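Local coordinates for increased recombination centers protein 6 (Saccharomyces cerevisiae, PDB 3UC9), which acts as a clathrin coat accessory factor related to small G proteins and is involved in gross chromosomal rearrangements and telomere healing, at residues Q44-Q47 with D48-C52; I84-W87 with V88-I92; F91-P94 with E95-P98; L136-N140 with E141-Q145; H196-L199 with N200-V203. All coordinates share one frame; numbering follows the deposited sequence.

In the fold
All five contacts are local, and they lie round a Rossmann-type core whose mixed sheet runs 59-66, 71-81, 29-35, 103-110, 133-138, 163-167. Interaction 1 ends helix 39-50. Interactions 2 and 3 follow one another directly, sharing Phe91 and Ile92, with centres 10 Å apart; Glu90 O of the first lies 3.4 Å from Cys96 SG of the second. Interaction 4 leaves strand 133-138 and touches interaction 1 through Phe45 CE1 and Val137 CG2, 4.2 Å apart, although their centres are 18 Å apart. Interaction 5, in the loop after helix 185-195, is centred 30 Å from interaction 4, on the opposite side of the chain's centre.

Interaction 1 (Q44-Q47 with D48-C52); sequences QFLQ and DLFHC
Phe45 and Leu49 stand side by side on one flank of the helix and point the same way, with Leu49 CD2 3.5 Å from Phe45 CZ. Both have CG anti to the backbone N (chi1 177° in Phe45, -176° in Leu49), which sends the ring and the branch out in step. Leu46 and Phe50 instead cross at a slant, and Leu46 CD2 reaches Phe50 CD2 at 3.9 Å. The centre of the Phe50 ring is overlain on one face by Leu49 CG. These groups build the apolar side of the helix, on which Phe45 meets Ile107 and Ile109 of strand 103-110 while Leu46 and Phe50 rest on Leu76. Phe45 and Leu49 also touch Ile189 of helix 185-195. In the backbone, Phe50 N bonds to Leu46 O at 2.9 Å, and the same carbonyl takes a weak bond from Cys52 N at 3.3 Å. His51, with positive phi, turns the chain out of the helix, its N bonding weakly to Gln47 O at 3.0 Å. Gln47 OE1 is bonded to Ser53 OG. Such an apolar-faced helix laid on the sheet after strand 29-35 is typical of the first beta-alpha unit of Rossmann-type folds, including small G proteins.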
loop_
_atom_site.group_PDB
_atom_site.type_symbol
_atom_site.label_atom_id
_atom_site.label_comp_id
_atom_site.label_asym_id
_atom_site.label_seq_id
_atom_site.Cartn_x
_atom_site.Cartn_y
_atom_site.Cartn_z
ATOM N N GLN A 44 13.320 -5.953 -0.642
ATOM C CA GLN A 44 13.110 -6.867 -1.774
ATOM C C GLN A 44 11.801 -6.551 -2.530
ATOM O O GLN A 44 11.764 -6.570 -3.762
ATOM C CB GLN A 44 13.084 -8.329 -1.299
ATOM C CG GLN A 44 14.394 -8.865 -0.742
ATOM C CD GLN A 44 14.379 -10.390 -0.614
ATOM O OE1 GLN A 44 15.206 -11.083 -1.207
ATOM N NE2 GLN A 44 13.418 -10.916 0.142
ATOM N N PHE A 45 10.739 -6.259 -1.786
ATOM C CA PHE A 45 9.452 -5.848 -2.377
ATOM C C PHE A 45 9.624 -4.607 -3.245
ATOM O O PHE A 45 9.077 -4.534 -4.346
ATOM C CB PHE A 45 8.435 -5.586 -1.262
ATOM C CG PHE A 45 7.091 -5.094 -1.738
ATOM C CD1 PHE A 45 6.046 -5.988 -1.961
ATOM C CD2 PHE A 45 6.862 -3.750 -1.938
ATOM C CE1 PHE A 45 4.804 -5.541 -2.384
ATOM C CE2 PHE A 45 5.603 -3.292 -2.366
ATOM C CZ PHE A 45 4.588 -4.194 -2.593
ATOM N N LEU A 46 10.392 -3.635 -2.762
ATOM C CA LEU A 46 10.607 -2.392 -3.517
ATOM C C LEU A 46 11.349 -2.670 -4.824
ATOM O O LEU A 46 11.027 -2.101 -5.863
ATOM C CB LEU A 46 11.385 -1.374 -2.695
ATOM C CG LEU A 46 10.666 -0.778 -1.483
ATOM C CD1 LEU A 46 11.647 -0.046 -0.590
ATOM C CD2 LEU A 46 9.520 0.137 -1.892
ATOM N N GLN A 47 12.342 -3.546 -4.768
ATOM C CA GLN A 47 13.048 -3.947 -5.979
ATOM C C GLN A 47 12.106 -4.638 -6.967
ATOM O O GLN A 47 12.138 -4.351 -8.165
ATOM C CB GLN A 47 14.243 -4.852 -5.643
ATOM C CG GLN A 47 15.022 -5.353 -6.869
ATOM C CD GLN A 47 15.538 -4.217 -7.736
ATOM O OE1 GLN A 47 16.110 -3.253 -7.227
ATOM N NE2 GLN A 47 15.340 -4.328 -9.053
ATOM N N ASP A 48 11.280 -5.554 -6.473
ATOM C CA ASP A 48 10.431 -6.376 -7.345
ATOM C C ASP A 48 9.292 -5.592 -8.003
ATOM O O ASP A 48 8.987 -5.787 -9.180
ATOM C CB ASP A 48 9.866 -7.580 -6.572
ATOM C CG ASP A 48 10.938 -8.606 -6.203
ATOM O OD1 ASP A 48 12.036 -8.599 -6.811
ATOM O OD2 ASP A 48 10.680 -9.425 -5.295
ATOM N N LEU A 49 8.671 -4.694 -7.253
ATOM C CA LEU A 49 7.520 -3.953 -7.760
ATOM C C LEU A 49 7.921 -2.639 -8.423
ATOM O O LEU A 49 7.380 -2.283 -9.471
ATOM C CB LEU A 49 6.541 -3.682 -6.621
ATOM C CG LEU A 49 5.231 -2.995 -7.011
ATOM C CD1 LEU A 49 4.515 -3.735 -8.130
ATOM C CD2 LEU A 49 4.341 -2.873 -5.775
ATOM N N PHE A 50 8.852 -1.913 -7.810
ATOM C CA PHE A 50 9.213 -0.565 -8.269
ATOM C C PHE A 50 10.592 -0.459 -8.907
ATOM O O PHE A 50 10.957 0.612 -9.389
ATOM C CB PHE A 50 9.141 0.425 -7.110
ATOM C CG PHE A 50 7.777 0.550 -6.509
ATOM C CD1 PHE A 50 6.734 1.091 -7.236
ATOM C CD2 PHE A 50 7.537 0.146 -5.211
ATOM C CE1 PHE A 50 5.477 1.215 -6.677
ATOM C CE2 PHE A 50 6.289 0.265 -4.656
ATOM C CZ PHE A 50 5.256 0.803 -5.386
ATOM N N HIS A 51 11.357 -1.549 -8.896
ATOM C CA HIS A 51 12.727 -1.547 -9.420
ATOM C C HIS A 51 13.558 -0.451 -8.761
ATOM O O HIS A 51 14.310 0.276 -9.419
ATOM C CB HIS A 51 12.706 -1.434 -10.945
ATOM C CG HIS A 51 11.761 -2.399 -11.590
ATOM N ND1 HIS A 51 10.581 -2.003 -12.181
ATOM C CD2 HIS A 51 11.799 -3.750 -11.687
ATOM C CE1 HIS A 51 9.945 -3.067 -12.641
ATOM N NE2 HIS A 51 10.662 -4.140 -12.353
ATOM N N CYS A 52 13.410 -0.371 -7.439
ATOM C CA CYS A 52 14.062 0.627 -6.616
ATOM C C CYS A 52 15.040 -0.070 -5.676
ATOM O O CYS A 52 14.627 -0.819 -4.791
ATOM C CB CYS A 52 13.011 1.389 -5.807
ATOM S SG CYS A 52 13.688 2.651 -4.725
#

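Interaction 2 (I84-W87 with V88-I92)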
loop_
_atom_site.group_PDB
_atom_site.type_symbol
_atom_site.label_atom_id
_atom_site.label_comp_id
_atom_site.label_asym_id
_atom_site.label_seq_id
_atom_site.Cartn_x
_atom_site.Cartn_y
_atom_site.Cartn_z
ATOM N N ILE A 84 3.259 -1.132 14.752
ATOM C CA ILE A 84 2.321 -0.545 13.786
ATOM C C ILE A 84 1.333 0.426 14.449
ATOM O O ILE A 84 1.158 1.544 13.968
ATOM C CB ILE A 84 1.533 -1.630 12.992
ATOM C CG1 ILE A 84 2.473 -2.495 12.143
ATOM C CG2 ILE A 84 0.463 -0.991 12.123
ATOM C CD1 ILE A 84 3.307 -1.738 11.160
ATOM N N PRO A 85 0.687 0.010 15.557
ATOM C CA PRO A 85 -0.277 0.920 16.188
ATOM C C PRO A 85 0.310 2.280 16.594
ATOM O O PRO A 85 -0.365 3.298 16.447
ATOM C CB PRO A 85 -0.747 0.131 17.414
ATOM C CG PRO A 85 -0.589 -1.286 17.016
ATOM C CD PRO A 85 0.681 -1.314 16.211
ATOM N N VAL A 86 1.548 2.298 17.091
ATOM C CA VAL A 86 2.210 3.550 17.445
ATOM C C VAL A 86 2.388 4.428 16.198
ATOM O O VAL A 86 2.160 5.632 16.240
ATOM C CB VAL A 86 3.581 3.304 18.129
ATOM C CG1 VAL A 86 4.313 4.623 18.355
ATOM C CG2 VAL A 86 3.395 2.544 19.444
ATOM N N TRP A 87 2.791 3.815 15.096
ATOM C CA TRP A 87 2.924 4.530 13.831
ATOM C C TRP A 87 1.574 5.086 13.354
ATOM O O TRP A 87 1.486 6.243 12.939
ATOM C CB TRP A 87 3.539 3.615 12.779
ATOM C CG TRP A 87 3.836 4.313 11.511
ATOM C CD1 TRP A 87 5.009 4.922 11.160
ATOM C CD2 TRP A 87 2.943 4.498 10.419
ATOM N NE1 TRP A 87 4.898 5.474 9.909
ATOM C CE2 TRP A 87 3.637 5.226 9.429
ATOM C CE3 TRP A 87 1.622 4.111 10.170
ATOM C CZ2 TRP A 87 3.054 5.576 8.217
ATOM C CZ3 TRP A 87 1.041 4.472 8.966
ATOM C CH2 TRP A 87 1.757 5.186 8.003
ATOM N N VAL A 88 0.528 4.270 13.443
ATOM C CA VAL A 88 -0.827 4.689 13.060
ATOM C C VAL A 88 -1.295 5.879 13.917
ATOM O O VAL A 88 -1.862 6.840 13.397
ATOM C CB VAL A 88 -1.823 3.527 13.180
ATOM C CG1 VAL A 88 -3.277 4.027 13.089
ATOM C CG2 VAL A 88 -1.530 2.470 12.110
ATOM N N GLU A 89 -1.026 5.822 15.217
ATOM C CA GLU A 89 -1.412 6.921 16.098
ATOM C C GLU A 89 -0.801 8.242 15.627
ATOM O O GLU A 89 -1.483 9.259 15.589
ATOM C CB GLU A 89 -1.023 6.653 17.540
ATOM C CG GLU A 89 -1.387 7.819 18.443
ATOM C CD GLU A 89 -1.406 7.454 19.894
ATOM O OE1 GLU A 89 -0.407 6.873 20.372
ATOM O OE2 GLU A 89 -2.420 7.757 20.554
ATOM N N GLU A 90 0.470 8.216 15.251
ATOM C CA GLU A 90 1.167 9.420 14.771
ATOM C C GLU A 90 0.640 9.865 13.397
ATOM O O GLU A 90 0.486 11.058 13.118
ATOM C CB GLU A 90 2.680 9.157 14.707
ATOM C CG GLU A 90 3.325 8.885 16.075
ATOM C CD GLU A 90 4.742 8.297 15.993
ATOM O OE1 GLU A 90 5.154 7.805 14.912
ATOM O OE2 GLU A 90 5.437 8.316 17.032
ATOM N N PHE A 91 0.351 8.895 12.544
ATOM C CA PHE A 91 -0.127 9.166 11.190
ATOM C C PHE A 91 -1.511 9.853 11.176
ATOM O O PHE A 91 -1.783 10.702 10.319
ATOM C CB PHE A 91 -0.165 7.852 10.409
ATOM C CG PHE A 91 -0.222 8.028 8.929
ATOM C CD1 PHE A 91 0.912 8.408 8.219
ATOM C CD2 PHE A 91 -1.401 7.814 8.242
ATOM C CE1 PHE A 91 0.864 8.570 6.845
ATOM C CE2 PHE A 91 -1.454 7.968 6.868
ATOM C CZ PHE A 91 -0.326 8.350 6.171
ATOM N N ILE A 92 -2.346 9.497 12.150
ATOM C CA ILE A 92 -3.732 9.966 12.295
ATOM C C ILE A 92 -3.886 11.382 12.865
ATOM O O ILE A 92 -4.989 11.944 12.861
ATOM C CB ILE A 92 -4.490 9.011 13.268
ATOM C CG1 ILE A 92 -5.189 7.895 12.506
ATOM C CG2 ILE A 92 -5.483 9.750 14.160
ATOM C CD1 ILE A 92 -5.876 6.924 13.465
#
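Trp87 and Phe91, one helical turn apart, lie side by side with their rings in an offset stack, centroids 4.6 Å apart and planes at 18°. Trp87 CB is close to Val88 N, and CG stands anti to the backbone N (chi1 -174°), which swings the indole along the helix toward the next turn. CE3 then passes beside the start of Val88, 3.5 Å from its N and 4.0 Å from its CG2. Farther out, CZ3 is 3.9 Å from Phe91 CB, whose methylene makes a CH-pi contact over one face of the six-membered ring, offset toward the rim. At the far end, CH2 lies above one face of the Phe91 ring, offset toward its rim, 3.3 Å from Phe91 CD1; Trp87 CZ2 is also near Phe91 CD1. On the pyrrole side NE1 is hydrogen-bonded to Asp79 OD2. Phe91 N bonds to Trp87 O at 2.9 Å, the ordinary helical bond between the two residues. The indole also packs on Leu31 and Leu33 of strand 29-35. An aromatic pair four residues apart on the buried face of a helix laid on the sheet fits the Rossmann-type core, here in the helix after strand 71-81.

Interaction 3 (F91-P94 with E95-P98)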
loop_
_atom_site.group_PDB
_atom_site.type_symbol
_atom_site.label_atom_id
_atom_site.label_comp_id
_atom_site.label_asym_id
_atom_site.label_seq_id
_atom_site.Cartn_x
_atom_site.Cartn_y
_atom_site.Cartn_z
ATOM N N PHE A 91 0.351 8.895 12.544
ATOM C CA PHE A 91 -0.127 9.166 11.190
ATOM C C PHE A 91 -1.511 9.853 11.176
ATOM O O PHE A 91 -1.783 10.702 10.319
ATOM C CB PHE A 91 -0.165 7.852 10.409
ATOM C CG PHE A 91 -0.222 8.028 8.929
ATOM C CD1 PHE A 91 0.912 8.408 8.219
ATOM C CD2 PHE A 91 -1.401 7.814 8.242
ATOM C CE1 PHE A 91 0.864 8.570 6.845
ATOM C CE2 PHE A 91 -1.454 7.968 6.868
ATOM C CZ PHE A 91 -0.326 8.350 6.171
ATOM N N ILE A 92 -2.346 9.497 12.150
ATOM C CA ILE A 92 -3.732 9.966 12.295
ATOM C C ILE A 92 -3.886 11.382 12.865
ATOM O O ILE A 92 -4.989 11.944 12.861
ATOM C CB ILE A 92 -4.490 9.011 13.268
ATOM C CG1 ILE A 92 -5.189 7.895 12.506
ATOM C CG2 ILE A 92 -5.483 9.750 14.160
ATOM C CD1 ILE A 92 -5.876 6.924 13.465
ATOM N N THR A 93 -2.798 11.944 13.377
ATOM C CA THR A 93 -2.847 13.234 14.062
ATOM C C THR A 93 -3.159 14.388 13.092
ATOM O O THR A 93 -2.860 14.286 11.900
ATOM C CB THR A 93 -1.509 13.500 14.783
ATOM O OG1 THR A 93 -1.665 14.556 15.738
ATOM C CG2 THR A 93 -0.427 13.858 13.792
ATOM N N PRO A 94 -3.753 15.490 13.602
ATOM C CA PRO A 94 -4.011 16.667 12.767
ATOM C C PRO A 94 -2.774 17.192 12.039
ATOM O O PRO A 94 -2.878 17.639 10.893
ATOM C CB PRO A 94 -4.517 17.708 13.774
ATOM C CG PRO A 94 -5.132 16.912 14.852
ATOM C CD PRO A 94 -4.358 15.633 14.943
ATOM N N GLU A 95 -1.615 17.122 12.692
ATOM C CA GLU A 95 -0.365 17.617 12.107
ATOM C C GLU A 95 0.037 16.846 10.849
ATOM O O GLU A 95 0.706 17.399 9.975
ATOM C CB GLU A 95 0.782 17.567 13.124
ATOM C CG GLU A 95 0.653 18.560 14.283
ATOM C CD GLU A 95 -0.345 18.131 15.355
ATOM O OE1 GLU A 95 -0.675 16.927 15.434
ATOM O OE2 GLU A 95 -0.797 19.008 16.128
ATOM N N CYS A 96 -0.368 15.577 10.765
ATOM C CA CYS A 96 -0.069 14.740 9.601
ATOM C C CYS A 96 -1.166 14.758 8.527
ATOM O O CYS A 96 -1.064 14.021 7.551
ATOM C CB CYS A 96 0.191 13.294 10.032
ATOM S SG CYS A 96 1.832 13.041 10.767
ATOM N N GLU A 97 -2.196 15.588 8.700
ATOM C CA GLU A 97 -3.296 15.669 7.722
ATOM C C GLU A 97 -2.813 16.045 6.312
ATOM O O GLU A 97 -3.190 15.394 5.335
ATOM C CB GLU A 97 -4.397 16.622 8.209
ATOM C CG GLU A 97 -5.692 16.537 7.414
ATOM C CD GLU A 97 -6.888 17.130 8.154
ATOM O OE1 GLU A 97 -6.779 17.419 9.370
ATOM O OE2 GLU A 97 -7.944 17.303 7.515
ATOM N N PRO A 98 -1.960 17.074 6.194
ATOM C CA PRO A 98 -1.415 17.374 4.866
ATOM C C PRO A 98 -0.734 16.181 4.204
ATOM O O PRO A 98 -0.982 15.914 3.027
ATOM C CB PRO A 98 -0.420 18.501 5.142
ATOM C CG PRO A 98 -0.965 19.167 6.351
ATOM C CD PRO A 98 -1.533 18.068 7.194
#
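The side-chain hydrogen bond joins Thr93 to Glu95: Thr93 OG1 donates to Glu95 OE1 over 2.6 Å, meeting the carboxylate oxygen nearly in line with its C-O bond. Thr93 OG1 stands anti to the backbone N (chi1 -164°), which leaves the methyl CG2 in the hindered place between the backbone N and the carbonyl carbon. Glu95 is bent at chi2 (77°), and this folds its acid group back over the start of the turn instead of letting it run out. Two main-chain hydrogen bonds, each spanning three residues, wind the chain: Cys96 N to Thr93 O at 3.0 Å, and Glu97 N to Pro94 O at 3.1 Å. In both, the donor stands above the plane of the carbonyl. Bonds of this span belong to the 3-10 turn that leads from the end of helix 84-91 into helix 97-101, with Pro94 starting it. Both Phe91 O and Thr93 O also accept a bond from Arg100 NH1, tying the exit of the first helix to the second. The van der Waals contacts centre on Cys96. Two of them set carbon against polar backbone atoms, Cys96 CB lying 3.3 Å from Phe91 O and Thr93 CG2 3.5 Å from Cys96 N, while Cys96 SG is 3.9 Å from the same methyl carbon. Pro94 and Glu95 run alongside each other, Pro94 CD lying 3.9 Å from Glu95 OE1.

Interaction 4 (L136-N140 with E141-Q145). Unlike the reference sequence in segment 136-140: Val137 (reference Ala).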
loop_
_atom_site.group_PDB
_atom_site.type_symbol
_atom_site.label_atom_id
_atom_site.label_comp_id
_atom_site.label_asym_id
_atom_site.label_seq_id
_atom_site.Cartn_x
_atom_site.Cartn_y
_atom_site.Cartn_z
ATOM N N LEU A 136 -2.434 -4.324 2.221
ATOM C CA LEU A 136 -1.802 -4.983 3.342
ATOM C C LEU A 136 -1.202 -6.270 2.812
ATOM O O LEU A 136 -1.927 -7.186 2.400
ATOM C CB LEU A 136 -2.810 -5.273 4.436
ATOM C CG LEU A 136 -3.501 -4.023 4.996
ATOM C CD1 LEU A 136 -4.759 -3.661 4.202
ATOM C CD2 LEU A 136 -3.846 -4.228 6.449
ATOM N N VAL A 137 0.126 -6.308 2.800
ATOM C CA VAL A 137 0.872 -7.405 2.215
ATOM C C VAL A 137 1.312 -8.338 3.324
ATOM O O VAL A 137 2.110 -7.965 4.176
ATOM C CB VAL A 137 2.090 -6.892 1.435
ATOM C CG1 VAL A 137 2.888 -8.066 0.871
ATOM C CG2 VAL A 137 1.662 -5.940 0.322
ATOM N N ASN A 138 0.764 -9.546 3.332
ATOM C CA ASN A 138 1.153 -10.549 4.294
ATOM C C ASN A 138 2.323 -11.407 3.825
ATOM O O ASN A 138 2.258 -12.021 2.756
ATOM C CB ASN A 138 -0.005 -11.482 4.604
ATOM C CG ASN A 138 0.414 -12.614 5.517
ATOM O OD1 ASN A 138 0.858 -12.377 6.644
ATOM N ND2 ASN A 138 0.329 -13.849 5.018
ATOM N N VAL A 139 3.354 -11.491 4.660
ATOM C CA VAL A 139 4.541 -12.287 4.360
ATOM C C VAL A 139 4.587 -13.599 5.159
ATOM O O VAL A 139 5.472 -14.419 4.926
ATOM C CB VAL A 139 5.843 -11.491 4.604
ATOM C CG1 VAL A 139 5.869 -10.240 3.744
ATOM C CG2 VAL A 139 6.017 -11.153 6.086
ATOM N N ASN A 140 3.641 -13.801 6.080
ATOM C CA ASN A 140 3.511 -15.068 6.815
ATOM C C ASN A 140 3.009 -16.189 5.897
ATOM O O ASN A 140 1.840 -16.215 5.508
ATOM C CB ASN A 140 2.576 -14.914 8.029
ATOM C CG ASN A 140 2.543 -16.165 8.929
ATOM O OD1 ASN A 140 2.899 -17.260 8.501
ATOM N ND2 ASN A 140 2.107 -15.993 10.183
ATOM N N GLU A 141 3.897 -17.131 5.588
ATOM C CA GLU A 141 3.618 -18.151 4.575
ATOM C C GLU A 141 2.602 -19.212 5.019
ATOM O O GLU A 141 2.146 -20.010 4.196
ATOM C CB GLU A 141 4.933 -18.803 4.119
ATOM C CG GLU A 141 5.957 -17.773 3.607
ATOM C CD GLU A 141 7.071 -18.370 2.757
ATOM O OE1 GLU A 141 7.225 -19.609 2.750
ATOM O OE2 GLU A 141 7.792 -17.588 2.087
ATOM N N GLU A 142 2.234 -19.214 6.301
ATOM C CA GLU A 142 1.225 -20.147 6.820
ATOM C C GLU A 142 -0.212 -19.684 6.552
ATOM O O GLU A 142 -1.150 -20.465 6.716
ATOM C CB GLU A 142 1.418 -20.368 8.326
ATOM C CG GLU A 142 0.807 -21.674 8.858
ATOM C CD GLU A 142 0.861 -21.781 10.378
ATOM O OE1 GLU A 142 1.941 -21.534 10.963
ATOM O OE2 GLU A 142 -0.180 -22.119 10.989
ATOM N N VAL A 143 -0.390 -18.421 6.158
ATOM C CA VAL A 143 -1.721 -17.883 5.868
ATOM C C VAL A 143 -2.142 -18.317 4.467
ATOM O O VAL A 143 -1.444 -18.043 3.489
ATOM C CB VAL A 143 -1.748 -16.338 5.957
ATOM C CG1 VAL A 143 -3.120 -15.795 5.570
ATOM C CG2 VAL A 143 -1.360 -15.871 7.361
ATOM N N GLU A 144 -3.273 -19.006 4.376
ATOM C CA GLU A 144 -3.778 -19.482 3.094
ATOM C C GLU A 144 -4.663 -18.422 2.464
ATOM O O GLU A 144 -5.129 -17.510 3.133
ATOM C CB GLU A 144 -4.572 -20.780 3.268
ATOM C CG GLU A 144 -3.782 -21.914 3.899
ATOM C CD GLU A 144 -2.750 -22.538 2.965
ATOM O OE1 GLU A 144 -2.639 -22.118 1.794
ATOM O OE2 GLU A 144 -2.045 -23.468 3.415
ATOM N N GLN A 145 -4.919 -18.567 1.173
ATOM C CA GLN A 145 -5.721 -17.583 0.452
ATOM C C GLN A 145 -7.146 -17.455 0.999
ATOM O O GLN A 145 -7.717 -16.373 0.954
ATOM C CB GLN A 145 -5.751 -17.898 -1.041
ATOM C CG GLN A 145 -6.372 -16.801 -1.906
ATOM C CD GLN A 145 -5.642 -15.480 -1.804
ATOM O OE1 GLN A 145 -4.420 -15.437 -1.775
ATOM N NE2 GLN A 145 -6.394 -14.391 -1.751
#
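Asn140 to Val143 form a type I beta turn, closed by Val143 N bonding to Asn140 O at 3.2 Å with an N-H...O angle of 166°. The Asn140 side chain adds a second loop to it: OD1 accepts from Glu142 N at 3.0 Å, an Asx turn laid over the beta turn, and the CG anti to the backbone N (chi1 -173°) carries the amide forward to that N-H. The Asx turn also brings Glu142 CB to 3.4 Å from Asn140 OD1. Asn140 O is gripped twice, since Asn138 ND2 also donates to it at 2.8 Å, from the opposite face of the carbonyl plane to Val143 N. Asn138 OD1 accepts a weak bond from Asn140 N, so one amide holds both ends of Asn140. This lies at the end of strand 133-138 and just beyond it, where small G proteins of this topology carry their NKxD motif; by position, Asn138 probably occupies the place of the motif's first asparagine. Asn138 is pinned further by Asn167 OD1 and Ile112 N, and Asn140 ND2 by Asp111 OD1. Across the turn the Asn138 amide meets Val143 at a slant, with ND2 3.4 Å from Val143 CB and 3.5 Å from CG2.

Interaction 5 (H196-L199 with N200-V203); sequences HDWL and NCEV
Trp198 and Cys201, the two ends of a type II beta turn, make the close part of this contact: Trp198 CB lies 3.9 Å from Cys201 CB and equally near its SG. With chi1 at -57°, Cys201 SG stands beside its own backbone N and comes to the edge of the indole, near the ring plane, 4.2 Å from Trp198 CE3. The indole itself is buried; His196 CD2 covers part of one face, 3.8 Å above the ring plane and offset toward the rim. Around it are Val72 and Phe74 of strand 71-81 and Ala104 of strand 103-110, and Trp198 NE1 is bonded to Tyr70 OH. The turn's corner is the looser side. Leu199 and Asn200 run alongside each other there, with Asn200 OD1 3.9 Å from both Leu199 CG and CD1, and the exposed asparagine adopts positive phi (54°), as the third residue of a type II turn commonly does. Exposed Val203 is loosely placed too, its CG2 4.3 Å from Trp198 CB. The bond across the turn, from Cys201 N to Trp198 O, is weak at 3.4 Å. Between the two segments the chemistry is thus largely apolar with one weak bond, while polar ties outside them, from Trp198 to Tyr70, Asp197 O to Asn131 ND2 and the Leu199 backbone to Gln27, probably hold the loop as well.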
loop_
_atom_site.group_PDB
_atom_site.type_symbol
_atom_site.label_atom_id
_atom_site.label_comp_id
_atom_site.label_asym_id
_atom_site.label_seq_id
_atom_site.Cartn_x
_atom_site.Cartn_y
_atom_site.Cartn_z
ATOM N N HIS A 196 -5.576 2.860 -10.357
ATOM C CA HIS A 196 -5.754 3.990 -9.435
ATOM C C HIS A 196 -6.042 5.304 -10.170
ATOM O O HIS A 196 -5.456 5.577 -11.215
ATOM C CB HIS A 196 -4.501 4.159 -8.552
ATOM C CG HIS A 196 -4.595 5.278 -7.562
ATOM N ND1 HIS A 196 -5.395 5.220 -6.439
ATOM C CD2 HIS A 196 -3.995 6.491 -7.535
ATOM C CE1 HIS A 196 -5.272 6.351 -5.760
ATOM N NE2 HIS A 196 -4.410 7.130 -6.396
ATOM N N ASP A 197 -6.942 6.108 -9.617
ATOM C CA ASP A 197 -7.152 7.476 -10.109
ATOM C C ASP A 197 -6.153 8.404 -9.463
ATOM O O ASP A 197 -6.275 8.732 -8.291
ATOM C CB ASP A 197 -8.559 7.977 -9.800
ATOM C CG ASP A 197 -9.598 7.469 -10.783
ATOM O OD1 ASP A 197 -9.215 6.960 -11.865
ATOM O OD2 ASP A 197 -10.803 7.608 -10.463
ATOM N N TRP A 198 -5.180 8.869 -10.240
ATOM C CA TRP A 198 -4.130 9.728 -9.719
ATOM C C TRP A 198 -4.621 11.172 -9.619
ATOM O O TRP A 198 -4.611 11.922 -10.594
ATOM C CB TRP A 198 -2.897 9.635 -10.610
ATOM C CG TRP A 198 -2.245 8.281 -10.557
ATOM C CD1 TRP A 198 -2.559 7.189 -11.306
ATOM C CD2 TRP A 198 -1.163 7.890 -9.711
ATOM N NE1 TRP A 198 -1.738 6.139 -10.984
ATOM C CE2 TRP A 198 -0.875 6.538 -10.001
ATOM C CE3 TRP A 198 -0.407 8.551 -8.734
ATOM C CZ2 TRP A 198 0.145 5.836 -9.356
ATOM C CZ3 TRP A 198 0.600 7.861 -8.091
ATOM C CH2 TRP A 198 0.862 6.502 -8.400
ATOM N N LEU A 199 -5.053 11.544 -8.425
ATOM C CA LEU A 199 -5.749 12.797 -8.195
ATOM C C LEU A 199 -4.830 14.016 -8.314
ATOM O O LEU A 199 -3.817 14.135 -7.593
ATOM C CB LEU A 199 -6.399 12.757 -6.812
ATOM C CG LEU A 199 -7.185 13.969 -6.314
ATOM C CD1 LEU A 199 -8.401 14.303 -7.193
ATOM C CD2 LEU A 199 -7.612 13.676 -4.902
ATOM N N ASN A 200 -5.208 14.923 -9.218
ATOM C CA ASN A 200 -4.452 16.134 -9.501
ATOM C C ASN A 200 -2.977 15.875 -9.867
ATOM O O ASN A 200 -2.091 16.671 -9.532
ATOM C CB ASN A 200 -4.594 17.125 -8.342
ATOM C CG ASN A 200 -6.034 17.563 -8.125
ATOM O OD1 ASN A 200 -6.479 17.734 -6.997
ATOM N ND2 ASN A 200 -6.772 17.733 -9.210
ATOM N N CYS A 201 -2.742 14.757 -10.560
ATOM C CA CYS A 201 -1.446 14.439 -11.146
ATOM C C CYS A 201 -1.530 14.539 -12.655
ATOM O O CYS A 201 -2.553 14.183 -13.253
ATOM C CB CYS A 201 -1.014 13.021 -10.789
ATOM S SG CYS A 201 -0.942 12.681 -9.033
ATOM N N GLU A 202 -0.438 14.984 -13.277
ATOM C CA GLU A 202 -0.363 15.035 -14.721
ATOM C C GLU A 202 -0.138 13.618 -15.216
ATOM O O GLU A 202 0.844 12.970 -14.850
ATOM C CB GLU A 202 0.777 15.933 -15.196
ATOM C CG GLU A 202 0.806 16.105 -16.715
ATOM C CD GLU A 202 1.977 16.934 -17.209
ATOM O OE1 GLU A 202 3.120 16.692 -16.756
ATOM O OE2 GLU A 202 1.754 17.812 -18.071
ATOM N N VAL A 203 -1.056 13.141 -16.037
ATOM C CA VAL A 203 -0.969 11.796 -16.572
ATOM C C VAL A 203 -0.747 11.951 -18.063
ATOM O O VAL A 203 -1.495 12.671 -18.728
ATOM C CB VAL A 203 -2.245 10.995 -16.243
ATOM C CG1 VAL A 203 -2.185 9.587 -16.837
ATOM C CG2 VAL A 203 -2.436 10.921 -14.737
#